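Local coordinates for elongation factor 1-gamma 1 (Saccharomyces cerevisiae, PDB 1NHY), which serves as a subunit of the eukaryotic translation elongation factor 1 complex and probably plays a role in anchoring it to other cellular components, its GST-like domain binding eEFB1, at residues 14-19 and 65-70; 101-106 and 163-168; 105-110 and 138-143; 168-173 and 190-195. One frame throughout, in Å; residues are numbered along the deposited sequence.

Interaction 1: residues 14-19 and 65-70; sequences TWVPRG and AINYYL
V16 and P17 of helix 12-24 pack against I66, N67 and L70 of helix 63-73 in a buried, side-by-side helix contact within the thioredoxin-like N-terminal part of the chain. The pairing illustrates how two nearly parallel helices can lie close when a compact ring faces the seam: the segment axes approach to 9.2 Å and differ in direction by only 13°. P17 has no N-H to give to the preceding turn, and the helix is kinked there. Its ring meets two branched side chains. L70 reaches over with CD1, which lies 4.0 Å from P17 CB and 3.7 Å from P17 O, while I66 CG2 stands more loosely, 4.5 Å from P17 CB. N67 brings its amide across the P17 ring obliquely. V16 holds CG1 anti to the backbone N (chi1 173°), which turns this methyl to the N67 amide, and CG1 lies 3.7 Å from N67 CG with the two side chains crossing at about a right angle. The modelled approach of the amide nitrogen to the proline ring is too close to be trusted in detail. Beyond the seam, I66 also rests on L60 of strand 59-61, and on the far flank W15 leans on helix 160-175. Two helices laid together on one side of a mixed sheet with strand order 2-1-3-4 are characteristic of the thioredoxin fold as glutathione S-transferases use it.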
loop_
_atom_site.group_PDB
_atom_site.type_symbol
_atom_site.label_atom_id
_atom_site.label_comp_id
_atom_site.label_asym_id
_atom_site.label_seq_id
_atom_site.Cartn_x
_atom_site.Cartn_y
_atom_site.Cartn_z
ATOM N N THR A 14 -4.367 -5.607 0.313
ATOM C CA THR A 14 -5.741 -5.481 0.752
ATOM C C THR A 14 -5.924 -4.413 1.809
ATOM O O THR A 14 -7.022 -3.920 2.032
ATOM C CB THR A 14 -6.232 -6.790 1.324
ATOM O OG1 THR A 14 -6.466 -7.707 0.253
ATOM C CG2 THR A 14 -7.503 -6.579 2.107
ATOM N N TRP A 15 -4.838 -4.047 2.458
ATOM C CA TRP A 15 -4.919 -3.067 3.514
ATOM C C TRP A 15 -5.630 -1.773 3.141
ATOM O O TRP A 15 -6.658 -1.439 3.735
ATOM C CB TRP A 15 -3.516 -2.787 4.043
ATOM C CG TRP A 15 -2.899 -3.968 4.760
ATOM C CD1 TRP A 15 -3.265 -5.290 4.661
ATOM C CD2 TRP A 15 -1.785 -3.935 5.648
ATOM N NE1 TRP A 15 -2.442 -6.072 5.433
ATOM C CE2 TRP A 15 -1.524 -5.265 6.049
ATOM C CE3 TRP A 15 -0.973 -2.904 6.146
ATOM C CZ2 TRP A 15 -0.490 -5.589 6.921
ATOM C CZ3 TRP A 15 0.062 -3.227 7.013
ATOM C CH2 TRP A 15 0.292 -4.557 7.392
ATOM N N VAL A 16 -5.109 -1.042 2.160
ATOM C CA VAL A 16 -5.751 0.217 1.785
ATOM C C VAL A 16 -7.224 0.066 1.424
ATOM O O VAL A 16 -8.057 0.788 1.951
ATOM C CB VAL A 16 -5.006 0.922 0.637
ATOM C CG1 VAL A 16 -5.803 2.132 0.165
ATOM C CG2 VAL A 16 -3.633 1.365 1.119
ATOM N N PRO A 17 -7.569 -0.860 0.521
ATOM C CA PRO A 17 -8.988 -0.997 0.187
ATOM C C PRO A 17 -9.822 -1.152 1.438
ATOM O O PRO A 17 -10.836 -0.468 1.608
ATOM C CB PRO A 17 -9.015 -2.250 -0.659
ATOM C CG PRO A 17 -7.700 -2.160 -1.391
ATOM C CD PRO A 17 -6.735 -1.735 -0.320
ATOM N N ARG A 18 -9.385 -2.046 2.328
ATOM C CA ARG A 18 -10.112 -2.289 3.565
ATOM C C ARG A 18 -10.204 -1.011 4.391
ATOM O O ARG A 18 -11.288 -0.651 4.868
ATOM C CB ARG A 18 -9.447 -3.397 4.378
ATOM C CG ARG A 18 -10.248 -3.757 5.623
ATOM C CD ARG A 18 -9.657 -4.937 6.360
ATOM N NE ARG A 18 -9.941 -6.184 5.671
ATOM C CZ ARG A 18 -9.018 -6.962 5.123
ATOM N NH1 ARG A 18 -7.730 -6.617 5.187
ATOM N NH2 ARG A 18 -9.396 -8.088 4.515
ATOM N N GLY A 19 -9.069 -0.330 4.552
ATOM C CA GLY A 19 -9.061 0.916 5.301
ATOM C C GLY A 19 -9.974 1.969 4.683
ATOM O O GLY A 19 -10.657 2.710 5.387
ATOM N N ALA A 65 -7.112 -0.340 -8.974
ATOM C CA ALA A 65 -8.434 -0.091 -9.499
ATOM C C ALA A 65 -9.455 0.009 -8.373
ATOM O O ALA A 65 -10.162 1.005 -8.268
ATOM C CB ALA A 65 -8.822 -1.187 -10.460
ATOM N N ILE A 66 -9.531 -1.014 -7.524
ATOM C CA ILE A 66 -10.492 -0.983 -6.433
ATOM C C ILE A 66 -10.318 0.244 -5.541
ATOM O O ILE A 66 -11.302 0.903 -5.178
ATOM C CB ILE A 66 -10.409 -2.260 -5.607
ATOM C CG1 ILE A 66 -10.758 -3.439 -6.509
ATOM C CG2 ILE A 66 -11.388 -2.193 -4.447
ATOM C CD1 ILE A 66 -10.223 -4.734 -6.045
ATOM N N ASN A 67 -9.072 0.562 -5.204
ATOM C CA ASN A 67 -8.799 1.720 -4.367
ATOM C C ASN A 67 -9.436 2.959 -4.941
ATOM O O ASN A 67 -10.159 3.671 -4.255
ATOM C CB ASN A 67 -7.301 1.936 -4.235
ATOM C CG ASN A 67 -6.677 1.007 -3.226
ATOM O OD1 ASN A 67 -5.471 0.769 -3.248
ATOM N ND2 ASN A 67 -7.495 0.480 -2.324
ATOM N N TYR A 68 -9.168 3.213 -6.212
ATOM C CA TYR A 68 -9.718 4.381 -6.900
ATOM C C TYR A 68 -11.240 4.336 -6.918
ATOM O O TYR A 68 -11.910 5.330 -6.626
ATOM C CB TYR A 68 -9.198 4.427 -8.333
ATOM C CG TYR A 68 -9.831 5.507 -9.182
ATOM C CD1 TYR A 68 -9.397 6.832 -9.114
ATOM C CD2 TYR A 68 -10.881 5.203 -10.053
ATOM C CE1 TYR A 68 -9.989 7.822 -9.888
ATOM C CE2 TYR A 68 -11.481 6.185 -10.831
ATOM C CZ TYR A 68 -11.027 7.489 -10.744
ATOM O OH TYR A 68 -11.609 8.457 -11.528
ATOM N N TYR A 69 -11.778 3.175 -7.275
ATOM C CA TYR A 69 -13.214 3.006 -7.321
ATOM C C TYR A 69 -13.804 3.352 -5.953
ATOM O O TYR A 69 -14.684 4.211 -5.837
ATOM C CB TYR A 69 -13.564 1.567 -7.670
ATOM C CG TYR A 69 -15.029 1.386 -7.989
ATOM C CD1 TYR A 69 -15.494 1.559 -9.290
ATOM C CD2 TYR A 69 -15.950 1.032 -6.994
ATOM C CE1 TYR A 69 -16.837 1.378 -9.606
ATOM C CE2 TYR A 69 -17.291 0.847 -7.295
ATOM C CZ TYR A 69 -17.725 1.015 -8.608
ATOM O OH TYR A 69 -19.039 0.779 -8.941
ATOM N N LEU A 70 -13.320 2.675 -4.916
ATOM C CA LEU A 70 -13.832 2.943 -3.584
ATOM C C LEU A 70 -13.766 4.427 -3.267
ATOM O O LEU A 70 -14.755 5.025 -2.840
ATOM C CB LEU A 70 -13.042 2.177 -2.535
ATOM C CG LEU A 70 -13.147 0.678 -2.695
ATOM C CD1 LEU A 70 -12.050 0.074 -1.857
ATOM C CD2 LEU A 70 -14.524 0.172 -2.284
#

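Interaction 2: residues 101-106 and 163-168; sequences SLANSD and LVAASI
A103 and A165 meet at the heart of a helix pair in the all-helical C-terminal domain of the GST fold, where helix 90-107 crosses helix 160-175. The segment axes come within 8.7 Å at a crossing angle of 31°, a spacing that small residues allow. The tight half is built from methyl groups: A103 CB sits 3.6 Å from A165 CB, and I168 closes in from the next turn. I168 carries CG1 anti to its carbonyl carbon (chi1 -70°), and the extended branch ends with CD1 lying against the backbone of A103, 3.8 Å from A103 CB, and against the backbone N of N104. One terminal methyl thus spans the step between two residues of the neighbouring helix. F143 of helix 126-147 covers both alanines, and W191 of helix 186-197 also reaches A165, so this half is closed in by aromatic groups.

The other half is looser and lies nearer solvent. N104 is partly exposed, and its amide only brushes V164, ND2 standing 3.9 Å from V164 CG1 as the side chains run obliquely past each other. No polar bond joins the segments on either half. The hydroxyl of S167 is instead answered within its own helix. S167 OG turns back one turn to V164 O and bonds it at 2.6 Å, in the carbonyl plane on a lone pair at a C=O...OG angle of 131°, while I168 N donates to the same oxygen.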
loop_
_atom_site.group_PDB
_atom_site.type_symbol
_atom_site.label_atom_id
_atom_site.label_comp_id
_atom_site.label_asym_id
_atom_site.label_seq_id
_atom_site.Cartn_x
_atom_site.Cartn_y
_atom_site.Cartn_z
ATOM N N SER A 101 3.103 5.874 -8.334
ATOM C CA SER A 101 3.872 5.008 -9.210
ATOM C C SER A 101 5.256 4.589 -8.705
ATOM O O SER A 101 5.620 3.414 -8.783
ATOM C CB SER A 101 3.997 5.676 -10.575
ATOM O OG SER A 101 4.851 4.935 -11.422
ATOM N N LEU A 102 6.038 5.551 -8.217
ATOM C CA LEU A 102 7.375 5.275 -7.683
ATOM C C LEU A 102 7.332 4.162 -6.644
ATOM O O LEU A 102 8.230 3.321 -6.558
ATOM C CB LEU A 102 7.930 6.514 -7.013
ATOM C CG LEU A 102 8.526 7.530 -7.963
ATOM C CD1 LEU A 102 8.682 8.879 -7.262
ATOM C CD2 LEU A 102 9.857 6.986 -8.451
ATOM N N ALA A 103 6.277 4.185 -5.840
ATOM C CA ALA A 103 6.093 3.206 -4.799
ATOM C C ALA A 103 5.632 1.896 -5.387
ATOM O O ALA A 103 6.303 0.870 -5.272
ATOM C CB ALA A 103 5.070 3.715 -3.817
ATOM N N ASN A 104 4.469 1.953 -6.024
ATOM C CA ASN A 104 3.848 0.791 -6.629
ATOM C C ASN A 104 4.714 0.051 -7.630
ATOM O O ASN A 104 4.490 -1.125 -7.911
ATOM C CB ASN A 104 2.561 1.200 -7.299
ATOM C CG ASN A 104 1.459 0.237 -7.009
ATOM O OD1 ASN A 104 1.652 -0.983 -7.079
ATOM N ND2 ASN A 104 0.286 0.763 -6.669
ATOM N N SER A 105 5.697 0.746 -8.178
ATOM C CA SER A 105 6.600 0.138 -9.139
ATOM C C SER A 105 8.010 0.184 -8.580
ATOM O O SER A 105 8.442 -0.726 -7.881
ATOM C CB SER A 105 6.546 0.894 -10.451
ATOM O OG SER A 105 5.206 1.067 -10.850
ATOM N N ASP A 106 8.716 1.271 -8.868
ATOM C CA ASP A 106 10.093 1.443 -8.413
ATOM C C ASP A 106 10.496 0.774 -7.109
ATOM O O ASP A 106 11.529 0.120 -7.058
ATOM C CB ASP A 106 10.433 2.927 -8.330
ATOM C CG ASP A 106 10.433 3.585 -9.688
ATOM O OD1 ASP A 106 9.398 3.467 -10.387
ATOM O OD2 ASP A 106 11.455 4.210 -10.061
ATOM N N LEU A 163 -0.876 6.723 1.291
ATOM C CA LEU A 163 -1.483 5.487 1.742
ATOM C C LEU A 163 -0.816 4.279 1.126
ATOM O O LEU A 163 -0.278 3.438 1.830
ATOM C CB LEU A 163 -2.968 5.475 1.420
ATOM C CG LEU A 163 -3.761 6.459 2.285
ATOM C CD1 LEU A 163 -5.232 6.331 1.937
ATOM C CD2 LEU A 163 -3.541 6.171 3.766
ATOM N N VAL A 164 -0.846 4.195 -0.195
ATOM C CA VAL A 164 -0.239 3.069 -0.875
ATOM C C VAL A 164 1.234 2.952 -0.572
ATOM O O VAL A 164 1.696 1.919 -0.094
ATOM C CB VAL A 164 -0.435 3.187 -2.368
ATOM C CG1 VAL A 164 0.469 2.202 -3.097
ATOM C CG2 VAL A 164 -1.898 2.927 -2.687
ATOM N N ALA A 165 1.982 4.007 -0.853
ATOM C CA ALA A 165 3.405 3.985 -0.580
ATOM C C ALA A 165 3.659 3.495 0.856
ATOM O O ALA A 165 4.665 2.842 1.127
ATOM C CB ALA A 165 3.995 5.372 -0.788
ATOM N N ALA A 166 2.745 3.791 1.779
ATOM C CA ALA A 166 2.927 3.348 3.162
ATOM C C ALA A 166 2.820 1.840 3.267
ATOM O O ALA A 166 3.614 1.199 3.954
ATOM C CB ALA A 166 1.895 3.995 4.074
ATOM N N SER A 167 1.831 1.275 2.587
ATOM C CA SER A 167 1.620 -0.163 2.608
ATOM C C SER A 167 2.815 -0.890 2.005
ATOM O O SER A 167 3.233 -1.938 2.491
ATOM C CB SER A 167 0.359 -0.527 1.828
ATOM O OG SER A 167 0.573 -0.368 0.437
ATOM N N ILE A 168 3.378 -0.337 0.946
ATOM C CA ILE A 168 4.508 -0.994 0.325
ATOM C C ILE A 168 5.711 -1.040 1.257
ATOM O O ILE A 168 6.300 -2.110 1.485
ATOM C CB ILE A 168 4.846 -0.300 -0.996
ATOM C CG1 ILE A 168 3.723 -0.620 -1.989
ATOM C CG2 ILE A 168 6.217 -0.748 -1.518
ATOM C CD1 ILE A 168 3.714 0.227 -3.219
#

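Interaction 3: residues 105-110 and 138-143; sequences SDLCIQ and KIVDIF
The F143 ring and the D106 carboxylate are the flat groups here, and each meets an aliphatic partner across the contact. L107 comes to the ring obliquely, its CD2 4.4 Å from F143 CE2. The ring edge has I139 O, from the preceding turn of the same helix, lying in its plane. W99 and F169 both meet the F143 ring edge-to-face, placing it in an aromatic cluster between three helices. The D106 carboxylate passes I139, OD2 lying 3.9 Å from I139 CD1; no polar bond to the other segment is made.

I139 carries the largest share of the contact and touches both D106 and L107, showing how a branched side chain can serve two neighbours at once. Its CG1 lies 3.4 Å from D106 O. The two ends of the side chain then diverge: CD1 packs 3.7 Å from D106 CB, the two side chains crossing at about a right angle, and CG2 meets L107 CB at 3.7 Å. L107 sends CG anti to its backbone N (chi1 177°), and its two methyls fork from there, CD1 toward V140 CG2 at 4.5 Å and CD2 toward F143. The same leucine also touches I168 of helix 160-175, which continues the apolar core inward. The pairing of long helices 90-107 and 126-147, its seam filled here by aliphatic side chains, is characteristic of the helical C-terminal domain of glutathione S-transferases.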
loop_
_atom_site.group_PDB
_atom_site.type_symbol
_atom_site.label_atom_id
_atom_site.label_comp_id
_atom_site.label_asym_id
_atom_site.label_seq_id
_atom_site.Cartn_x
_atom_site.Cartn_y
_atom_site.Cartn_z
ATOM N N SER A 105 5.697 0.746 -8.178
ATOM C CA SER A 105 6.600 0.138 -9.139
ATOM C C SER A 105 8.010 0.184 -8.580
ATOM O O SER A 105 8.442 -0.726 -7.881
ATOM C CB SER A 105 6.546 0.894 -10.451
ATOM O OG SER A 105 5.206 1.067 -10.850
ATOM N N ASP A 106 8.716 1.271 -8.868
ATOM C CA ASP A 106 10.093 1.443 -8.413
ATOM C C ASP A 106 10.496 0.774 -7.109
ATOM O O ASP A 106 11.529 0.120 -7.058
ATOM C CB ASP A 106 10.433 2.927 -8.330
ATOM C CG ASP A 106 10.433 3.585 -9.688
ATOM O OD1 ASP A 106 9.398 3.467 -10.387
ATOM O OD2 ASP A 106 11.455 4.210 -10.061
ATOM N N LEU A 107 9.700 0.929 -6.064
ATOM C CA LEU A 107 10.044 0.342 -4.787
ATOM C C LEU A 107 9.485 -1.057 -4.542
ATOM O O LEU A 107 10.194 -1.936 -4.063
ATOM C CB LEU A 107 9.588 1.280 -3.677
ATOM C CG LEU A 107 9.779 0.822 -2.235
ATOM C CD1 LEU A 107 11.264 0.757 -1.891
ATOM C CD2 LEU A 107 9.058 1.786 -1.331
ATOM N N CYS A 108 8.216 -1.261 -4.855
ATOM C CA CYS A 108 7.577 -2.549 -4.653
ATOM C C CYS A 108 8.258 -3.659 -5.456
ATOM O O CYS A 108 8.260 -4.822 -5.050
ATOM C CB CYS A 108 6.117 -2.447 -5.067
ATOM S SG CYS A 108 5.105 -3.780 -4.505
ATOM N N ILE A 109 8.843 -3.299 -6.597
ATOM C CA ILE A 109 9.499 -4.279 -7.455
ATOM C C ILE A 109 10.524 -5.110 -6.724
ATOM O O ILE A 109 10.485 -6.339 -6.760
ATOM C CB ILE A 109 10.250 -3.631 -8.623
ATOM C CG1 ILE A 109 9.294 -2.828 -9.488
ATOM C CG2 ILE A 109 10.903 -4.708 -9.450
ATOM C CD1 ILE A 109 8.087 -3.609 -9.920
ATOM N N GLN A 110 11.448 -4.425 -6.069
ATOM C CA GLN A 110 12.527 -5.079 -5.354
ATOM C C GLN A 110 12.151 -6.046 -4.249
ATOM O O GLN A 110 12.962 -6.881 -3.869
ATOM C CB GLN A 110 13.484 -4.020 -4.827
ATOM C CG GLN A 110 13.933 -3.114 -5.939
ATOM C CD GLN A 110 14.305 -3.905 -7.178
ATOM O OE1 GLN A 110 14.167 -3.430 -8.292
ATOM N NE2 GLN A 110 14.782 -5.119 -6.980
ATOM N N LYS A 138 18.250 3.358 -4.183
ATOM C CA LYS A 138 18.008 4.455 -5.108
ATOM C C LYS A 138 16.615 5.056 -4.871
ATOM O O LYS A 138 16.476 6.275 -4.757
ATOM C CB LYS A 138 18.146 3.973 -6.559
ATOM C CG LYS A 138 19.577 4.010 -7.114
ATOM C CD LYS A 138 19.643 3.519 -8.579
ATOM C CE LYS A 138 20.987 3.853 -9.262
ATOM N NZ LYS A 138 20.932 3.682 -10.754
ATOM N N ILE A 139 15.594 4.203 -4.778
ATOM C CA ILE A 139 14.217 4.654 -4.557
ATOM C C ILE A 139 14.073 5.268 -3.169
ATOM O O ILE A 139 13.475 6.332 -2.999
ATOM C CB ILE A 139 13.211 3.477 -4.670
ATOM C CG1 ILE A 139 13.612 2.559 -5.826
ATOM C CG2 ILE A 139 11.792 4.010 -4.899
ATOM C CD1 ILE A 139 13.873 3.285 -7.152
ATOM N N VAL A 140 14.618 4.575 -2.179
ATOM C CA VAL A 140 14.556 5.035 -0.811
ATOM C C VAL A 140 15.060 6.462 -0.690
ATOM O O VAL A 140 14.525 7.258 0.088
ATOM C CB VAL A 140 15.358 4.108 0.100
ATOM C CG1 VAL A 140 15.634 4.775 1.426
ATOM C CG2 VAL A 140 14.571 2.834 0.312
ATOM N N ASP A 141 16.077 6.797 -1.467
ATOM C CA ASP A 141 16.606 8.149 -1.423
ATOM C C ASP A 141 15.649 9.137 -2.034
ATOM O O ASP A 141 15.534 10.249 -1.560
ATOM C CB ASP A 141 17.940 8.227 -2.136
ATOM C CG ASP A 141 18.989 7.360 -1.477
ATOM O OD1 ASP A 141 18.999 7.301 -0.218
ATOM O OD2 ASP A 141 19.802 6.747 -2.210
ATOM N N ILE A 142 14.951 8.722 -3.085
ATOM C CA ILE A 142 13.977 9.596 -3.738
ATOM C C ILE A 142 12.954 10.050 -2.707
ATOM O O ILE A 142 12.569 11.229 -2.654
ATOM C CB ILE A 142 13.199 8.870 -4.850
ATOM C CG1 ILE A 142 14.166 8.253 -5.854
ATOM C CG2 ILE A 142 12.295 9.860 -5.573
ATOM C CD1 ILE A 142 14.957 9.302 -6.612
ATOM N N PHE A 143 12.509 9.083 -1.905
ATOM C CA PHE A 143 11.541 9.318 -0.853
ATOM C C PHE A 143 12.086 10.238 0.216
ATOM O O PHE A 143 11.539 11.318 0.449
ATOM C CB PHE A 143 11.146 7.997 -0.229
ATOM C CG PHE A 143 10.088 7.297 -0.980
ATOM C CD1 PHE A 143 8.750 7.467 -0.639
ATOM C CD2 PHE A 143 10.414 6.496 -2.054
ATOM C CE1 PHE A 143 7.740 6.850 -1.367
ATOM C CE2 PHE A 143 9.407 5.870 -2.794
ATOM C CZ PHE A 143 8.064 6.047 -2.446
#

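Interaction 4: residues 168-173 and 190-195; sequences IFTRYF and RWFNTV
F173 and F192 make the broadest overlap of this buried aromatic contact. F173 CD2 stands 3.4 Å above the F192 ring plane, over its centre, yet the planes are inclined by 33°, so the pair is oblique, with centroids 4.3 Å apart. The side chains slide past each other in opposite directions. Because F192 projects CG anti to its backbone N (chi1 -172°), its ring extends across the gap far enough to reach T170, whose OG1 lies at the ring edge, 4.0 Å from F192 CZ. A second pair, F169 and W191, crosses at about a right angle: F169 CD2 lies at the edge of the indole, near its plane, 3.3 Å from W191 CZ3. These rings fill a wide interval, for the axes of segments 168-173 and 190-195 approach only to 11.5 Å and cross at -118°. In the C-terminal helical domain of the GST fold, helix 186-197 thus lies across helix 160-175, the two spaced by aromatic side chains.

Further out, other residues surround these groups. F177 meets the F173 ring edge-to-face, and F210 also contacts it. T170 OG1 is engaged by Y205 OH and by A166 O one turn back, which would hold the hydroxyl beside the F192 ring. One face of the indole is packed by V195 CG2 from its own helix, and W191 NE1 is hydrogen-bonded to D162 OD1, anchoring the indole to helix 160-175.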
loop_
_atom_site.group_PDB
_atom_site.type_symbol
_atom_site.label_atom_id
_atom_site.label_comp_id
_atom_site.label_asym_id
_atom_site.label_seq_id
_atom_site.Cartn_x
_atom_site.Cartn_y
_atom_site.Cartn_z
ATOM N N ILE A 168 3.378 -0.337 0.946
ATOM C CA ILE A 168 4.508 -0.994 0.325
ATOM C C ILE A 168 5.711 -1.040 1.257
ATOM O O ILE A 168 6.300 -2.110 1.485
ATOM C CB ILE A 168 4.846 -0.300 -0.996
ATOM C CG1 ILE A 168 3.723 -0.620 -1.989
ATOM C CG2 ILE A 168 6.217 -0.748 -1.518
ATOM C CD1 ILE A 168 3.714 0.227 -3.219
ATOM N N PHE A 169 6.059 0.116 1.811
ATOM C CA PHE A 169 7.176 0.213 2.734
ATOM C C PHE A 169 7.101 -0.813 3.859
ATOM O O PHE A 169 8.121 -1.342 4.290
ATOM C CB PHE A 169 7.220 1.611 3.313
ATOM C CG PHE A 169 8.231 2.490 2.664
ATOM C CD1 PHE A 169 9.581 2.274 2.888
ATOM C CD2 PHE A 169 7.845 3.545 1.833
ATOM C CE1 PHE A 169 10.551 3.103 2.302
ATOM C CE2 PHE A 169 8.809 4.380 1.241
ATOM C CZ PHE A 169 10.165 4.154 1.477
ATOM N N THR A 170 5.892 -1.100 4.329
ATOM C CA THR A 170 5.698 -2.071 5.398
ATOM C C THR A 170 6.702 -3.244 5.409
ATOM O O THR A 170 7.654 -3.224 6.192
ATOM C CB THR A 170 4.265 -2.568 5.345
ATOM O OG1 THR A 170 3.401 -1.431 5.467
ATOM C CG2 THR A 170 3.979 -3.530 6.468
ATOM N N ARG A 171 6.516 -4.243 4.550
ATOM C CA ARG A 171 7.439 -5.385 4.513
ATOM C C ARG A 171 8.928 -5.011 4.629
ATOM O O ARG A 171 9.722 -5.771 5.178
ATOM C CB ARG A 171 7.216 -6.194 3.238
ATOM C CG ARG A 171 5.787 -6.702 3.088
ATOM C CD ARG A 171 5.407 -7.731 4.162
ATOM N NE ARG A 171 4.108 -7.440 4.772
ATOM C CZ ARG A 171 3.179 -8.351 5.064
ATOM N NH1 ARG A 171 3.394 -9.635 4.799
ATOM N NH2 ARG A 171 2.033 -7.981 5.630
ATOM N N TYR A 172 9.320 -3.858 4.105
ATOM C CA TYR A 172 10.717 -3.448 4.228
ATOM C C TYR A 172 11.039 -3.113 5.695
ATOM O O TYR A 172 12.099 -3.470 6.206
ATOM C CB TYR A 172 10.996 -2.237 3.352
ATOM C CG TYR A 172 11.209 -2.566 1.902
ATOM C CD1 TYR A 172 12.378 -3.189 1.473
ATOM C CD2 TYR A 172 10.256 -2.221 0.946
ATOM C CE1 TYR A 172 12.599 -3.458 0.117
ATOM C CE2 TYR A 172 10.465 -2.487 -0.408
ATOM C CZ TYR A 172 11.637 -3.104 -0.814
ATOM O OH TYR A 172 11.844 -3.340 -2.152
ATOM N N PHE A 173 10.122 -2.429 6.372
ATOM C CA PHE A 173 10.337 -2.082 7.766
ATOM C C PHE A 173 10.294 -3.309 8.634
ATOM O O PHE A 173 10.570 -3.237 9.816
ATOM C CB PHE A 173 9.281 -1.101 8.256
ATOM C CG PHE A 173 9.558 0.301 7.868
ATOM C CD1 PHE A 173 10.747 0.910 8.241
ATOM C CD2 PHE A 173 8.660 0.998 7.074
ATOM C CE1 PHE A 173 11.045 2.192 7.831
ATOM C CE2 PHE A 173 8.945 2.288 6.651
ATOM C CZ PHE A 173 10.147 2.889 7.029
ATOM N N ARG A 190 9.474 9.210 10.107
ATOM C CA ARG A 190 8.519 10.231 10.511
ATOM C C ARG A 190 7.215 10.010 9.735
ATOM O O ARG A 190 6.159 9.721 10.318
ATOM C CB ARG A 190 9.081 11.613 10.185
ATOM C CG ARG A 190 8.089 12.727 10.400
ATOM C CD ARG A 190 8.672 14.062 10.009
ATOM N NE ARG A 190 8.965 14.167 8.584
ATOM C CZ ARG A 190 8.066 14.006 7.617
ATOM N NH1 ARG A 190 6.798 13.717 7.904
ATOM N NH2 ARG A 190 8.431 14.171 6.350
ATOM N N TRP A 191 7.333 10.144 8.406
ATOM C CA TRP A 191 6.256 9.977 7.440
ATOM C C TRP A 191 5.497 8.670 7.638
ATOM O O TRP A 191 4.266 8.656 7.739
ATOM C CB TRP A 191 6.859 10.020 6.020
ATOM C CG TRP A 191 5.943 9.539 4.889
ATOM C CD1 TRP A 191 4.887 10.216 4.327
ATOM C CD2 TRP A 191 5.961 8.240 4.264
ATOM N NE1 TRP A 191 4.247 9.415 3.406
ATOM C CE2 TRP A 191 4.881 8.202 3.345
ATOM C CE3 TRP A 191 6.782 7.110 4.395
ATOM C CZ2 TRP A 191 4.593 7.070 2.565
ATOM C CZ3 TRP A 191 6.497 5.984 3.622
ATOM C CH2 TRP A 191 5.408 5.975 2.713
ATOM N N PHE A 192 6.237 7.576 7.688
ATOM C CA PHE A 192 5.629 6.273 7.839
ATOM C C PHE A 192 4.644 6.222 8.998
ATOM O O PHE A 192 3.468 5.871 8.816
ATOM C CB PHE A 192 6.715 5.209 8.018
ATOM C CG PHE A 192 6.194 3.804 7.995
ATOM C CD1 PHE A 192 5.471 3.333 6.900
ATOM C CD2 PHE A 192 6.407 2.954 9.071
ATOM C CE1 PHE A 192 4.976 2.032 6.876
ATOM C CE2 PHE A 192 5.921 1.652 9.057
ATOM C CZ PHE A 192 5.199 1.189 7.961
ATOM N N ASN A 193 5.116 6.596 10.184
ATOM C CA ASN A 193 4.279 6.557 11.385
ATOM C C ASN A 193 3.047 7.445 11.280
ATOM O O ASN A 193 1.954 7.075 11.716
ATOM C CB ASN A 193 5.096 6.945 12.619
ATOM C CG ASN A 193 6.387 6.132 12.753
ATOM O OD1 ASN A 193 6.395 4.924 12.533
ATOM N ND2 ASN A 193 7.475 6.793 13.125
ATOM N N THR A 194 3.207 8.616 10.686
ATOM C CA THR A 194 2.059 9.489 10.560
ATOM C C THR A 194 1.018 8.858 9.655
ATOM O O THR A 194 -0.184 9.028 9.864
ATOM C CB THR A 194 2.428 10.819 9.955
ATOM O OG1 THR A 194 3.666 11.267 10.509
ATOM C CG2 THR A 194 1.336 11.829 10.256
ATOM N N VAL A 195 1.474 8.127 8.646
ATOM C CA VAL A 195 0.522 7.541 7.744
ATOM C C VAL A 195 -0.169 6.338 8.348
ATOM O O VAL A 195 -1.366 6.155 8.137
ATOM C CB VAL A 195 1.175 7.180 6.406
ATOM C CG1 VAL A 195 0.106 6.728 5.423
ATOM C CG2 VAL A 195 1.898 8.392 5.854
#

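Interaction 1 comes first along the chain, in the thioredoxin-like part; interactions 2 and 3 start from the same stretch of helix 90-107, and interaction 4 comes last, all three in the helical domain. Interactions 2 and 3 share S105 and D106, centres about 8 Å apart; interaction 4 shares I168 with interaction 2, centres about 10 Å apart. Helix 160-175 is common to interactions 2 and 4, meeting helices 90-107 and 186-197; interaction 3 joins helix 90-107 to helix 126-147. Interaction 1 lies about 13 Å from interaction 2 between centres but touches it, V16 and N67 meeting L163 and V164, while W15 reaches T170 and R171. Helix 160-175 thus supplies part of the packing between the two domains.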